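Local structure of hypothetical protein, IPT/TIG domain protein (Bacteroides ovatus, 4HW6) at residues 125-130 with 174-179; 138-143 with 158-163; 130-135 with 167-172; 195-200 with 210-215. The protein is of unknown function but, with an IPT/TIG domain joined to a six-bladed beta-propeller, probably serves as an auxiliary carbohydrate- or nutrient-binding protein. All blocks are in the same frame, centred on the assembly; numbering follows the deposited sequence. Where two conformers were deposited one is given.

Interaction 1: residues 125-130 with 174-179; sequences WDVLAG and VDIKTT
Ile-176 keeps CG1 beside its own backbone N (chi1 -64°) and then runs on extended (chi2 172°), which carries CD1 across to the backbone of Leu-128 and Ala-129. There CD1 lies 3.8 Å from Ala-129 N, and Val-127 CG1 lies 4.3 Å from Ile-176 CD1. One residue back, Asp-175 turns CG anti to its backbone N, and OD1 comes round to 3.5 Å from Ala-129 CB while taking a weak bond from Ile-176 N. Gly-130 and Val-174 form an antiparallel hydrogen-bonded pair. Val-174 N reaches Gly-130 O at 2.7 Å and almost straight, whereas Gly-130 N approaches Val-174 O from above the carbonyl plane at 3.2 Å. Val-174 O also receives the CA-H of Ala-129, at 3.3 Å from its CA, and a bond from Arg-165, whose guanidinium also binds Leu-128 O and Asp-175 O. One short and one longer backbone bond thus hold the edge strand 130-131, and the arginine gathers carbonyls from both segments where the pairing stops, leaving a thin apolar contact beyond.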
loop_
_atom_site.group_PDB
_atom_site.type_symbol
_atom_site.label_atom_id
_atom_site.label_comp_id
_atom_site.label_asym_id
_atom_site.label_seq_id
_atom_site.Cartn_x
_atom_site.Cartn_y
_atom_site.Cartn_z
ATOM N N TRP A 125 -12.459 -20.422 -8.366
ATOM C CA TRP A 125 -12.379 -20.041 -6.949
ATOM C C TRP A 125 -13.766 -20.011 -6.345
ATOM O O TRP A 125 -14.774 -19.958 -7.057
ATOM C CB TRP A 125 -11.728 -18.671 -6.770
ATOM C CG TRP A 125 -12.468 -17.524 -7.440
ATOM C CD1 TRP A 125 -13.342 -16.651 -6.854
ATOM C CD2 TRP A 125 -12.373 -17.140 -8.807
ATOM N NE1 TRP A 125 -13.802 -15.751 -7.781
ATOM C CE2 TRP A 125 -13.235 -16.041 -8.994
ATOM C CE3 TRP A 125 -11.657 -17.634 -9.903
ATOM C CZ2 TRP A 125 -13.386 -15.412 -10.230
ATOM C CZ3 TRP A 125 -11.806 -17.013 -11.129
ATOM C CH2 TRP A 125 -12.652 -15.904 -11.281
ATOM N N ASP A 126 -13.810 -20.070 -5.022
ATOM C CA ASP A 126 -15.049 -19.939 -4.280
ATOM C C ASP A 126 -15.100 -18.520 -3.723
ATOM O O ASP A 126 -14.060 -17.942 -3.441
ATOM C CB ASP A 126 -15.074 -20.935 -3.131
ATOM C CG ASP A 126 -15.006 -22.378 -3.604
ATOM O OD1 ASP A 126 -15.642 -22.711 -4.629
ATOM O OD2 ASP A 126 -14.295 -23.164 -2.957
ATOM N N VAL A 127 -16.305 -17.988 -3.542
ATOM C CA VAL A 127 -16.492 -16.716 -2.883
ATOM C C VAL A 127 -17.155 -16.951 -1.515
ATOM O O VAL A 127 -18.281 -17.431 -1.425
ATOM C CB VAL A 127 -17.301 -15.742 -3.751
ATOM C CG1 VAL A 127 -17.665 -14.487 -2.970
ATOM C CG2 VAL A 127 -16.538 -15.400 -5.030
ATOM N N LEU A 128 -16.431 -16.631 -0.450
ATOM C CA LEU A 128 -16.921 -16.802 0.912
ATOM C C LEU A 128 -16.153 -15.964 1.914
ATOM O O LEU A 128 -14.988 -15.610 1.694
ATOM C CB LEU A 128 -16.832 -18.246 1.376
ATOM C CG LEU A 128 -15.446 -18.875 1.562
ATOM C CD1 LEU A 128 -15.499 -20.029 2.550
ATOM C CD2 LEU A 128 -14.925 -19.378 0.243
ATOM N N ALA A 129 -16.840 -15.655 3.015
ATOM C CA ALA A 129 -16.208 -15.089 4.196
ATOM C C ALA A 129 -15.435 -16.213 4.883
ATOM O O ALA A 129 -15.917 -17.341 5.003
ATOM C CB ALA A 129 -17.259 -14.530 5.147
ATOM N N GLY A 130 -14.231 -15.902 5.325
ATOM C CA GLY A 130 -13.451 -16.843 6.082
ATOM C C GLY A 130 -12.134 -16.278 6.601
ATOM O O GLY A 130 -11.795 -15.123 6.336
ATOM N N VAL A 174 -11.535 -12.409 6.633
ATOM C CA VAL A 174 -11.993 -11.591 5.507
ATOM C C VAL A 174 -13.491 -11.786 5.341
ATOM O O VAL A 174 -13.930 -12.788 4.801
ATOM C CB VAL A 174 -11.294 -11.901 4.164
ATOM C CG1 VAL A 174 -11.699 -10.856 3.117
ATOM C CG2 VAL A 174 -9.764 -11.928 4.323
ATOM N N ASP A 175 -14.263 -10.806 5.809
ATOM C CA ASP A 175 -15.711 -10.896 5.792
ATOM C C ASP A 175 -16.271 -10.343 4.491
ATOM O O ASP A 175 -15.585 -9.693 3.707
ATOM C CB ASP A 175 -16.296 -10.109 6.969
ATOM C CG ASP A 175 -17.617 -10.677 7.475
ATOM O OD1 ASP A 175 -18.164 -11.652 6.907
ATOM O OD2 ASP A 175 -18.111 -10.126 8.478
ATOM N N ILE A 176 -17.532 -10.650 4.265
ATOM C CA ILE A 176 -18.354 -10.027 3.222
ATOM C C ILE A 176 -19.349 -9.111 3.916
ATOM O O ILE A 176 -20.097 -9.543 4.816
ATOM C CB ILE A 176 -19.151 -11.074 2.424
ATOM C CG1 ILE A 176 -18.184 -11.992 1.661
ATOM C CG2 ILE A 176 -20.139 -10.372 1.454
ATOM C CD1 ILE A 176 -18.837 -13.187 0.994
ATOM N N LYS A 177 -19.353 -7.852 3.505
ATOM C CA LYS A 177 -20.259 -6.852 4.057
ATOM C C LYS A 177 -21.538 -6.773 3.214
ATOM O O LYS A 177 -21.485 -6.510 2.024
ATOM C CB LYS A 177 -19.568 -5.481 4.122
ATOM C CG LYS A 177 -20.484 -4.378 4.660
ATOM C CD LYS A 177 -19.856 -2.997 4.693
ATOM C CE LYS A 177 -20.770 -2.009 5.417
ATOM N NZ LYS A 177 -21.089 -2.436 6.830
ATOM N N THR A 178 -22.692 -6.984 3.837
ATOM C CA THR A 178 -23.966 -6.789 3.153
ATOM C C THR A 178 -24.199 -5.287 3.110
ATOM O O THR A 178 -24.276 -4.635 4.141
ATOM C CB THR A 178 -25.138 -7.477 3.872
ATOM O OG1 THR A 178 -24.857 -8.878 4.024
ATOM C CG2 THR A 178 -26.433 -7.323 3.060
ATOM N N THR A 179 -24.263 -4.734 1.910
ATOM C CA THR A 179 -24.495 -3.303 1.721
ATOM C C THR A 179 -25.897 -3.010 1.210
ATOM O O THR A 179 -26.387 -1.909 1.395
ATOM C CB THR A 179 -23.536 -2.720 0.664
ATOM O OG1 THR A 179 -23.774 -3.390 -0.580
ATOM C CG2 THR A 179 -22.059 -2.895 1.088
#

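Interaction 2: residues 138-143 with 158-163; sequences FDNIWR and VGQRDA
Asn-140 ND2 donates to Gln-160 OE1 at 2.8 Å, using a lone pair in the plane of the glutamine carbonyl, and lies 3.1 Å from Gly-159 O. The asparagine amide contains this bond in its own plane yet stands 73° from the glutamine amide. The bond helps fix the rotation of the Gln-160 amide, which lies flat over the indole of Trp-142, the two planes 10° apart, with Gln-160 NE2 3.3 Å from Trp-142 CE2 and Gln-160 CG above the five-membered ring in a CH-pi contact. Extension beyond CG (chi2 179°) carries the amide out over the indole face. Arg-143 NH1 sits over the opposite indole face, held there by bonds to Trp-142 O and Asn-338 OD1, so the indole is sandwiched between two polar groups; Val-158 CG2 meets its edge. Trp-142 and Arg-143 together face Val-158 in a classic beta bulge: Trp-142 N binds Val-158 O, and Val-158 N binds Arg-143 O. At the far end Asp-139 and Asp-162 touch through their CB atoms, 3.6 Å apart. One water joins Asp-139 OD2 to Ala-163 N, and Asp-139 OD1 accepts from Trp-125. Gly-159 to Asp-162 make a type II' turn. The bulge lies at the end of the pairing of strands 143-146 and 154-158, while Val-158 and Arg-143 press on strand 184-189 of the next sheet and Trp-142 on Asn-338 of strand 337-344.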
loop_
_atom_site.group_PDB
_atom_site.type_symbol
_atom_site.label_atom_id
_atom_site.label_comp_id
_atom_site.label_asym_id
_atom_site.label_seq_id
_atom_site.Cartn_x
_atom_site.Cartn_y
_atom_site.Cartn_z
ATOM N N PHE A 138 -11.302 -13.532 -4.712
ATOM C CA PHE A 138 -12.071 -12.291 -4.778
ATOM C C PHE A 138 -12.515 -11.921 -6.190
ATOM O O PHE A 138 -11.689 -11.835 -7.102
ATOM C CB PHE A 138 -11.237 -11.182 -4.147
ATOM C CG PHE A 138 -10.714 -11.568 -2.796
ATOM C CD1 PHE A 138 -11.605 -11.939 -1.798
ATOM C CD2 PHE A 138 -9.358 -11.647 -2.547
ATOM C CE1 PHE A 138 -11.146 -12.336 -0.558
ATOM C CE2 PHE A 138 -8.896 -12.033 -1.308
ATOM C CZ PHE A 138 -9.793 -12.401 -0.314
ATOM N N ASP A 139 -13.808 -11.655 -6.348
ATOM C CA ASP A 139 -14.377 -11.325 -7.666
ATOM C C ASP A 139 -13.912 -9.994 -8.216
ATOM O O ASP A 139 -13.660 -9.885 -9.406
ATOM C CB ASP A 139 -15.909 -11.346 -7.645
ATOM C CG ASP A 139 -16.488 -12.746 -7.643
ATOM O OD1 ASP A 139 -15.834 -13.721 -8.120
ATOM O OD2 ASP A 139 -17.637 -12.865 -7.173
ATOM N N ASN A 140 -13.817 -8.967 -7.376
ATOM C CA ASN A 140 -13.536 -7.621 -7.874
ATOM C C ASN A 140 -13.014 -6.727 -6.775
ATOM O O ASN A 140 -13.788 -6.241 -5.931
ATOM C CB ASN A 140 -14.812 -7.028 -8.475
ATOM C CG ASN A 140 -14.574 -5.732 -9.231
ATOM O OD1 ASN A 140 -13.453 -5.249 -9.319
ATOM N ND2 ASN A 140 -15.643 -5.185 -9.804
ATOM N N ILE A 141 -11.711 -6.483 -6.791
ATOM C CA ILE A 141 -11.086 -5.663 -5.760
ATOM C C ILE A 141 -10.943 -4.229 -6.324
ATOM O O ILE A 141 -9.892 -3.832 -6.818
ATOM C CB ILE A 141 -9.727 -6.254 -5.316
ATOM C CG1 ILE A 141 -9.814 -7.766 -5.050
ATOM C CG2 ILE A 141 -9.260 -5.553 -4.040
ATOM C CD1 ILE A 141 -8.445 -8.451 -5.038
ATOM N N TRP A 142 -12.020 -3.460 -6.251
ATOM C CA TRP A 142 -12.181 -2.300 -7.107
ATOM C C TRP A 142 -11.542 -1.036 -6.519
ATOM O O TRP A 142 -10.790 -0.343 -7.200
ATOM C CB TRP A 142 -13.680 -2.099 -7.416
ATOM C CG TRP A 142 -13.966 -0.891 -8.245
ATOM C CD1 TRP A 142 -14.648 0.214 -7.845
ATOM C CD2 TRP A 142 -13.570 -0.661 -9.593
ATOM N NE1 TRP A 142 -14.692 1.132 -8.862
ATOM C CE2 TRP A 142 -14.032 0.628 -9.948
ATOM C CE3 TRP A 142 -12.879 -1.414 -10.542
ATOM C CZ2 TRP A 142 -13.831 1.169 -11.210
ATOM C CZ3 TRP A 142 -12.675 -0.869 -11.802
ATOM C CH2 TRP A 142 -13.133 0.416 -12.115
ATOM N N ARG A 143 -11.885 -0.702 -5.280
ATOM C CA ARG A 143 -11.278 0.424 -4.563
ATOM C C ARG A 143 -11.131 0.049 -3.093
ATOM O O ARG A 143 -12.101 -0.410 -2.471
ATOM C CB ARG A 143 -12.142 1.687 -4.628
ATOM C CG ARG A 143 -12.405 2.240 -6.014
ATOM C CD ARG A 143 -11.163 2.866 -6.622
ATOM N NE ARG A 143 -11.441 3.429 -7.957
ATOM C CZ ARG A 143 -11.175 2.853 -9.131
ATOM N NH1 ARG A 143 -10.645 1.647 -9.216
ATOM N NH2 ARG A 143 -11.448 3.510 -10.256
ATOM N N VAL A 158 -14.669 -1.959 -1.969
ATOM C CA VAL A 158 -15.871 -2.114 -2.785
ATOM C C VAL A 158 -15.549 -3.022 -3.951
ATOM O O VAL A 158 -14.390 -3.092 -4.403
ATOM C CB VAL A 158 -16.407 -0.782 -3.322
ATOM C CG1 VAL A 158 -17.007 0.056 -2.190
ATOM C CG2 VAL A 158 -15.316 0.014 -4.043
ATOM N N GLY A 159 -16.590 -3.657 -4.472
ATOM C CA GLY A 159 -16.483 -4.601 -5.564
ATOM C C GLY A 159 -17.392 -4.342 -6.748
ATOM O O GLY A 159 -17.665 -5.261 -7.499
ATOM N N GLN A 160 -17.837 -3.090 -6.930
ATOM C CA GLN A 160 -18.835 -2.745 -7.950
ATOM C C GLN A 160 -20.086 -3.605 -7.763
ATOM O O GLN A 160 -20.749 -3.500 -6.718
ATOM C CB GLN A 160 -18.247 -2.822 -9.356
ATOM C CG GLN A 160 -17.175 -1.767 -9.593
ATOM C CD GLN A 160 -16.570 -1.846 -10.982
ATOM O OE1 GLN A 160 -16.093 -2.904 -11.428
ATOM N NE2 GLN A 160 -16.567 -0.717 -11.668
ATOM N N ARG A 161 -20.398 -4.494 -8.712
ATOM C CA ARG A 161 -21.547 -5.366 -8.567
ATOM C C ARG A 161 -21.262 -6.598 -7.719
ATOM O O ARG A 161 -22.176 -7.323 -7.375
ATOM C CB ARG A 161 -22.041 -5.853 -9.920
ATOM C CG ARG A 161 -22.394 -4.739 -10.872
ATOM C CD ARG A 161 -22.893 -5.327 -12.173
ATOM N NE ARG A 161 -23.007 -4.285 -13.179
ATOM C CZ ARG A 161 -23.832 -4.336 -14.230
ATOM N NH1 ARG A 161 -24.632 -5.373 -14.445
ATOM N NH2 ARG A 161 -23.836 -3.326 -15.093
ATOM N N ASP A 162 -19.980 -6.852 -7.452
ATOM C CA ASP A 162 -19.560 -8.009 -6.660
ATOM C C ASP A 162 -19.446 -7.644 -5.172
ATOM O O ASP A 162 -19.896 -6.565 -4.750
ATOM C CB ASP A 162 -18.260 -8.589 -7.238
ATOM C CG ASP A 162 -18.382 -8.895 -8.761
ATOM O OD1 ASP A 162 -19.330 -9.568 -9.150
ATOM O OD2 ASP A 162 -17.520 -8.440 -9.544
ATOM N N ALA A 163 -18.926 -8.564 -4.364
ATOM C CA ALA A 163 -18.949 -8.377 -2.919
ATOM C C ALA A 163 -18.036 -7.257 -2.449
ATOM O O ALA A 163 -16.928 -7.060 -2.962
ATOM C CB ALA A 163 -18.580 -9.662 -2.183
HETATM O O HOH W 1 -18.120 -11.364 -4.889
HETATM O O HOH W 2 -14.510 -8.671 -4.138
#

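Interaction 3: residues 130-135 with 167-172; sequences GPFDDC and VDFVNQ
Phe-132 lays one ring face against Gln-172, whose CA stands 3.6 Å from the ring centroid and close to its normal, a CH-pi contact made by backbone rather than side chain. In the conformer given, the glutamine amide flanks the same ring, OE1 3.3 Å from Phe-132 CD2. At the far end of the ring Phe-132 CZ meets Val-167 CG1 at 3.6 Å, and the ring turns its edge to the face of Phe-169 in a T-shaped pair, centroids 5.8 Å apart and planes at 88°. With CG beside the backbone N (chi1 -83°), the ring is sent across the gap while Phe-132 N bonds to Gln-172 O at 3.0 Å, from above the carbonyl plane. The bond lies where strand 130-131 gives way to a type I turn, Pro-131 to Asp-134, and faces the loop that links strands 164-168 and 173-177 within one propeller sheet. That loop is braced internally. Bent at chi2 (-84°), the same Gln-172 conformer folds back so that NE2 donates to Phe-169 O at 2.7 Å, in plane and on a lone pair. Asp-168 OD1 accepts from Asn-171 N in an Asx motif, and OD2 takes Asn-171 ND2 at 2.8 Å. Farther out, Phe-114 makes a second edge-to-face pair with Phe-132, Leu-115 of strand 109-115 touches both Phe-132 and Val-167, and Arg-413 forms a cation-pi contact with Phe-169.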
loop_
_atom_site.group_PDB
_atom_site.type_symbol
_atom_site.label_atom_id
_atom_site.label_comp_id
_atom_site.label_asym_id
_atom_site.label_seq_id
_atom_site.Cartn_x
_atom_site.Cartn_y
_atom_site.Cartn_z
ATOM N N GLY A 130 -14.231 -15.902 5.325
ATOM C CA GLY A 130 -13.451 -16.843 6.082
ATOM C C GLY A 130 -12.134 -16.278 6.601
ATOM O O GLY A 130 -11.795 -15.123 6.336
ATOM N N PRO A 131 -11.384 -17.118 7.319
ATOM C CA PRO A 131 -10.035 -16.811 7.788
ATOM C C PRO A 131 -9.118 -16.431 6.651
ATOM O O PRO A 131 -9.341 -16.855 5.513
ATOM C CB PRO A 131 -9.555 -18.136 8.409
ATOM C CG PRO A 131 -10.791 -18.900 8.722
ATOM C CD PRO A 131 -11.812 -18.474 7.706
ATOM N N PHE A 132 -8.066 -15.675 6.964
ATOM C CA PHE A 132 -7.049 -15.301 5.982
ATOM C C PHE A 132 -6.589 -16.501 5.137
ATOM O O PHE A 132 -6.418 -16.378 3.927
ATOM C CB PHE A 132 -5.811 -14.696 6.682
ATOM C CG PHE A 132 -5.921 -13.224 7.019
ATOM C CD1 PHE A 132 -7.138 -12.541 7.007
ATOM C CD2 PHE A 132 -4.778 -12.518 7.367
ATOM C CE1 PHE A 132 -7.197 -11.192 7.319
ATOM C CE2 PHE A 132 -4.844 -11.179 7.674
ATOM C CZ PHE A 132 -6.051 -10.516 7.655
ATOM N N ASP A 133 -6.369 -17.630 5.794
ATOM C CA ASP A 133 -5.896 -18.853 5.132
ATOM C C ASP A 133 -6.953 -19.640 4.333
ATOM O O ASP A 133 -6.598 -20.588 3.635
ATOM C CB ASP A 133 -5.260 -19.783 6.163
ATOM C CG ASP A 133 -4.434 -20.891 5.517
ATOM O OD1 ASP A 133 -3.595 -20.569 4.645
ATOM O OD2 ASP A 133 -4.650 -22.069 5.869
ATOM N N ASP A 134 -8.223 -19.252 4.420
ATOM C CA ASP A 134 -9.327 -20.071 3.887
ATOM C C ASP A 134 -10.560 -19.184 3.624
ATOM O O ASP A 134 -11.610 -19.300 4.275
ATOM C CB ASP A 134 -9.641 -21.191 4.882
ATOM C CG ASP A 134 -10.312 -22.401 4.235
ATOM O OD1 ASP A 134 -10.734 -22.336 3.069
ATOM O OD2 ASP A 134 -10.437 -23.430 4.923
ATOM N N CYS A 135 -10.411 -18.276 2.681
ATOM C CA CYS A 135 -11.454 -17.292 2.395
ATOM C C CYS A 135 -11.654 -17.204 0.883
ATOM O O CYS A 135 -11.939 -16.129 0.357
ATOM C CB CYS A 135 -11.070 -15.919 2.952
ATOM S SG CYS A 135 -9.509 -15.245 2.308
ATOM N N VAL A 167 -11.238 -6.819 5.439
ATOM C CA VAL A 167 -10.083 -7.509 5.948
ATOM C C VAL A 167 -9.874 -7.042 7.391
ATOM O O VAL A 167 -9.583 -5.870 7.635
ATOM C CB VAL A 167 -8.826 -7.233 5.104
ATOM C CG1 VAL A 167 -7.634 -7.950 5.693
ATOM C CG2 VAL A 167 -9.025 -7.647 3.636
ATOM N N ASP A 168 -10.029 -7.973 8.326
ATOM C CA ASP A 168 -9.920 -7.743 9.773
ATOM C C ASP A 168 -8.608 -8.349 10.252
ATOM O O ASP A 168 -8.493 -9.565 10.418
ATOM C CB ASP A 168 -11.124 -8.401 10.446
ATOM C CG ASP A 168 -11.122 -8.302 11.965
ATOM O OD1 ASP A 168 -10.107 -7.942 12.599
ATOM O OD2 ASP A 168 -12.168 -8.650 12.533
ATOM N N PHE A 169 -7.611 -7.509 10.499
ATOM C CA PHE A 169 -6.276 -8.009 10.849
ATOM C C PHE A 169 -6.206 -8.606 12.253
ATOM O O PHE A 169 -5.428 -9.532 12.500
ATOM C CB PHE A 169 -5.227 -6.900 10.681
ATOM C CG PHE A 169 -4.882 -6.588 9.250
ATOM C CD1 PHE A 169 -5.672 -5.731 8.497
ATOM C CD2 PHE A 169 -3.764 -7.143 8.647
ATOM C CE1 PHE A 169 -5.368 -5.425 7.181
ATOM C CE2 PHE A 169 -3.442 -6.822 7.334
ATOM C CZ PHE A 169 -4.245 -5.973 6.587
ATOM N N VAL A 170 -7.007 -8.076 13.184
ATOM C CA VAL A 170 -6.971 -8.539 14.573
ATOM C C VAL A 170 -7.463 -9.989 14.616
ATOM O O VAL A 170 -6.853 -10.840 15.255
ATOM C CB VAL A 170 -7.829 -7.644 15.498
ATOM C CG1 VAL A 170 -8.065 -8.286 16.870
ATOM C CG2 VAL A 170 -7.171 -6.275 15.649
ATOM N N ASN A 171 -8.559 -10.262 13.913
ATOM C CA ASN A 171 -9.131 -11.610 13.877
ATOM C C ASN A 171 -8.659 -12.458 12.689
ATOM O O ASN A 171 -9.042 -13.624 12.574
ATOM C CB ASN A 171 -10.645 -11.511 13.903
ATOM C CG ASN A 171 -11.133 -10.871 15.171
ATOM O OD1 ASN A 171 -10.791 -11.333 16.242
ATOM N ND2 ASN A 171 -11.863 -9.757 15.060
ATOM N N GLN A 172 -7.825 -11.873 11.831
ATOM C CA GLN A 172 -7.300 -12.566 10.660
ATOM C C GLN A 172 -8.458 -13.207 9.879
ATOM O O GLN A 172 -8.474 -14.406 9.623
ATOM C CB GLN A 172 -6.253 -13.591 11.090
ATOM C CG GLN A 172 -5.099 -12.982 11.874
ATOM C CD GLN A 172 -4.028 -12.415 10.965
ATOM O OE1 GLN A 172 -3.353 -13.165 10.262
ATOM N NE2 GLN A 172 -3.849 -11.091 10.987
#

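Interaction 4: residues 195-200 with 210-215; sequences MVVVDD and YLFTRA
Tyr-210 and Asp-199 lie side by side and point the same way, with Asp-199 CB at the edge of the phenol ring, 3.7 Å from Tyr-210 CE2, and the carboxylate turned 36° from the ring plane. Asp-199 OD1 accepts from Gln-183 N, which helps hold the carboxylate beside the tyrosine. On the same face of the sheet Val-197 crosses Phe-212, CG2 lying 3.8 Å from CE1. Chi1 of 180° sets Val-197 CG1 opposite the backbone N and leaves CG2 to meet the Phe-212 ring. Met-195, a selenomethionine, packs CB against Phe-212 CB and then leads away; its SE lies 5.2 Å from the ring centroid, obliquely, as a Met-aromatic contact. Four backbone bonds set these side chains: Met-195 and Phe-212 exchange two, and Val-197 and Tyr-210 two more, with Val-196 and Leu-211 the non-hydrogen-bonded pair between. The hairpin of strands 195-199 and 207-212 fills the middle of a four-stranded sheet, flanked by 184-189 and 221-226. Phe-164 of the preceding sheet packs on Met-195 and Val-197, while Lys-177 makes a cation-pi contact with Phe-212.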
loop_
_atom_site.group_PDB
_atom_site.type_symbol
_atom_site.label_atom_id
_atom_site.label_comp_id
_atom_site.label_asym_id
_atom_site.label_seq_id
_atom_site.Cartn_x
_atom_site.Cartn_y
_atom_site.Cartn_z
HETATM N N MSE A 195 -18.487 5.696 7.336
HETATM C CA MSE A 195 -18.069 5.143 6.043
HETATM C C MSE A 195 -18.988 5.629 4.924
HETATM O O MSE A 195 -20.179 5.470 5.026
HETATM C CB MSE A 195 -18.126 3.621 6.108
HETATM C CG MSE A 195 -17.599 2.918 4.880
HETATM SE SE MSE A 195 -18.043 1.003 4.998
HETATM C CE MSE A 195 -16.736 0.512 6.343
ATOM N N VAL A 196 -18.417 6.202 3.869
ATOM C CA VAL A 196 -19.153 6.658 2.691
ATOM C C VAL A 196 -19.011 5.618 1.596
ATOM O O VAL A 196 -17.917 5.101 1.371
ATOM C CB VAL A 196 -18.562 7.999 2.165
ATOM C CG1 VAL A 196 -19.405 8.580 1.034
ATOM C CG2 VAL A 196 -18.432 8.999 3.299
ATOM N N VAL A 197 -20.114 5.270 0.946
ATOM C CA VAL A 197 -20.080 4.353 -0.190
ATOM C C VAL A 197 -20.920 4.941 -1.326
ATOM O O VAL A 197 -22.083 5.345 -1.124
ATOM C CB VAL A 197 -20.634 2.964 0.171
ATOM C CG1 VAL A 197 -20.583 2.043 -1.045
ATOM C CG2 VAL A 197 -19.872 2.344 1.346
ATOM N N VAL A 198 -20.335 4.977 -2.513
ATOM C CA VAL A 198 -21.020 5.480 -3.691
ATOM C C VAL A 198 -21.738 4.340 -4.382
ATOM O O VAL A 198 -21.152 3.283 -4.589
ATOM C CB VAL A 198 -20.024 6.160 -4.661
ATOM C CG1 VAL A 198 -20.718 6.501 -5.998
ATOM C CG2 VAL A 198 -19.486 7.416 -4.002
ATOM N N ASP A 199 -23.007 4.541 -4.742
ATOM C CA ASP A 199 -23.764 3.605 -5.578
ATOM C C ASP A 199 -23.864 4.232 -6.968
ATOM O O ASP A 199 -24.443 5.303 -7.102
ATOM C CB ASP A 199 -25.162 3.417 -5.023
ATOM C CG ASP A 199 -25.988 2.348 -5.763
ATOM O OD1 ASP A 199 -25.442 1.558 -6.591
ATOM O OD2 ASP A 199 -27.209 2.253 -5.446
ATOM N N ASP A 200 -23.300 3.571 -7.974
ATOM C CA ASP A 200 -23.389 4.024 -9.369
ATOM C C ASP A 200 -24.663 3.441 -9.973
ATOM O O ASP A 200 -24.709 2.243 -10.306
ATOM C CB ASP A 200 -22.147 3.572 -10.146
ATOM C CG ASP A 200 -22.213 3.918 -11.641
ATOM O OD1 ASP A 200 -23.153 4.614 -12.100
ATOM O OD2 ASP A 200 -21.313 3.450 -12.358
ATOM N N TYR A 210 -24.238 6.839 -0.004
ATOM C CA TYR A 210 -24.740 6.249 1.222
ATOM C C TYR A 210 -23.712 6.412 2.324
ATOM O O TYR A 210 -22.521 6.617 2.034
ATOM C CB TYR A 210 -24.993 4.768 1.034
ATOM C CG TYR A 210 -26.173 4.415 0.178
ATOM C CD1 TYR A 210 -27.449 4.327 0.739
ATOM C CD2 TYR A 210 -26.030 4.172 -1.184
ATOM C CE1 TYR A 210 -28.548 3.996 -0.016
ATOM C CE2 TYR A 210 -27.146 3.825 -1.960
ATOM C CZ TYR A 210 -28.395 3.726 -1.364
ATOM O OH TYR A 210 -29.550 3.391 -2.079
ATOM N N LEU A 211 -24.180 6.330 3.567
ATOM C CA LEU A 211 -23.310 6.373 4.739
ATOM C C LEU A 211 -23.610 5.185 5.644
ATOM O O LEU A 211 -24.783 4.867 5.882
ATOM C CB LEU A 211 -23.540 7.691 5.485
ATOM C CG LEU A 211 -22.689 7.997 6.721
ATOM C CD1 LEU A 211 -22.427 9.497 6.825
ATOM C CD2 LEU A 211 -23.374 7.490 7.979
ATOM N N PHE A 212 -22.558 4.539 6.170
ATOM C CA PHE A 212 -22.715 3.525 7.214
ATOM C C PHE A 212 -22.085 4.096 8.480
ATOM O O PHE A 212 -20.917 4.514 8.470
ATOM C CB PHE A 212 -22.041 2.203 6.838
ATOM C CG PHE A 212 -22.677 1.511 5.663
ATOM C CD1 PHE A 212 -22.329 1.866 4.346
ATOM C CD2 PHE A 212 -23.616 0.526 5.852
ATOM C CE1 PHE A 212 -22.932 1.245 3.269
ATOM C CE2 PHE A 212 -24.222 -0.105 4.767
ATOM C CZ PHE A 212 -23.883 0.258 3.485
ATOM N N THR A 213 -22.850 4.140 9.568
ATOM C CA THR A 213 -22.416 4.913 10.737
ATOM C C THR A 213 -21.400 4.154 11.579
ATOM O O THR A 213 -21.574 2.975 11.885
ATOM C CB THR A 213 -23.596 5.317 11.646
ATOM O OG1 THR A 213 -24.184 4.148 12.213
ATOM C CG2 THR A 213 -24.654 6.086 10.867
ATOM N N ARG A 214 -20.340 4.851 11.968
ATOM C CA ARG A 214 -19.318 4.302 12.867
ATOM C C ARG A 214 -19.925 3.862 14.210
ATOM O O ARG A 214 -19.554 2.823 14.750
ATOM C CB ARG A 214 -18.227 5.344 13.106
ATOM C CG ARG A 214 -17.036 4.870 13.941
ATOM C CD ARG A 214 -16.139 6.064 14.252
ATOM N NE ARG A 214 -14.998 5.709 15.087
ATOM C CZ ARG A 214 -14.266 6.582 15.786
ATOM N NH1 ARG A 214 -14.529 7.886 15.746
ATOM N NH2 ARG A 214 -13.247 6.151 16.521
ATOM N N ALA A 215 -20.873 4.652 14.715
ATOM C CA ALA A 215 -21.516 4.390 16.007
ATOM C C ALA A 215 -22.269 3.056 16.060
ATOM O O ALA A 215 -22.408 2.482 17.132
ATOM C CB ALA A 215 -22.443 5.536 16.378
#

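In the fold
Interactions 1, 2 and 3 belong to one antiparallel propeller sheet, and interaction 4 to the four-stranded sheet that follows. Along the chain interaction 2 is nested inside the loop closed by interaction 3, which in turn lies inside that of interaction 1; interaction 4 comes afterwards. Interactions 1 and 3 share Gly-130, their centres about 10 Å apart, and attach the edge strand 130-131 to its sheet. Interaction 2, about 17 Å from interaction 3 between centres, ties the turn after strand 154-158 to the opposite edge strand, 143-146. Interaction 4 touches both 1 and 2, through Lys-177 with Phe-212 and Val-158 with Val-197, so the packing continues from blade to blade.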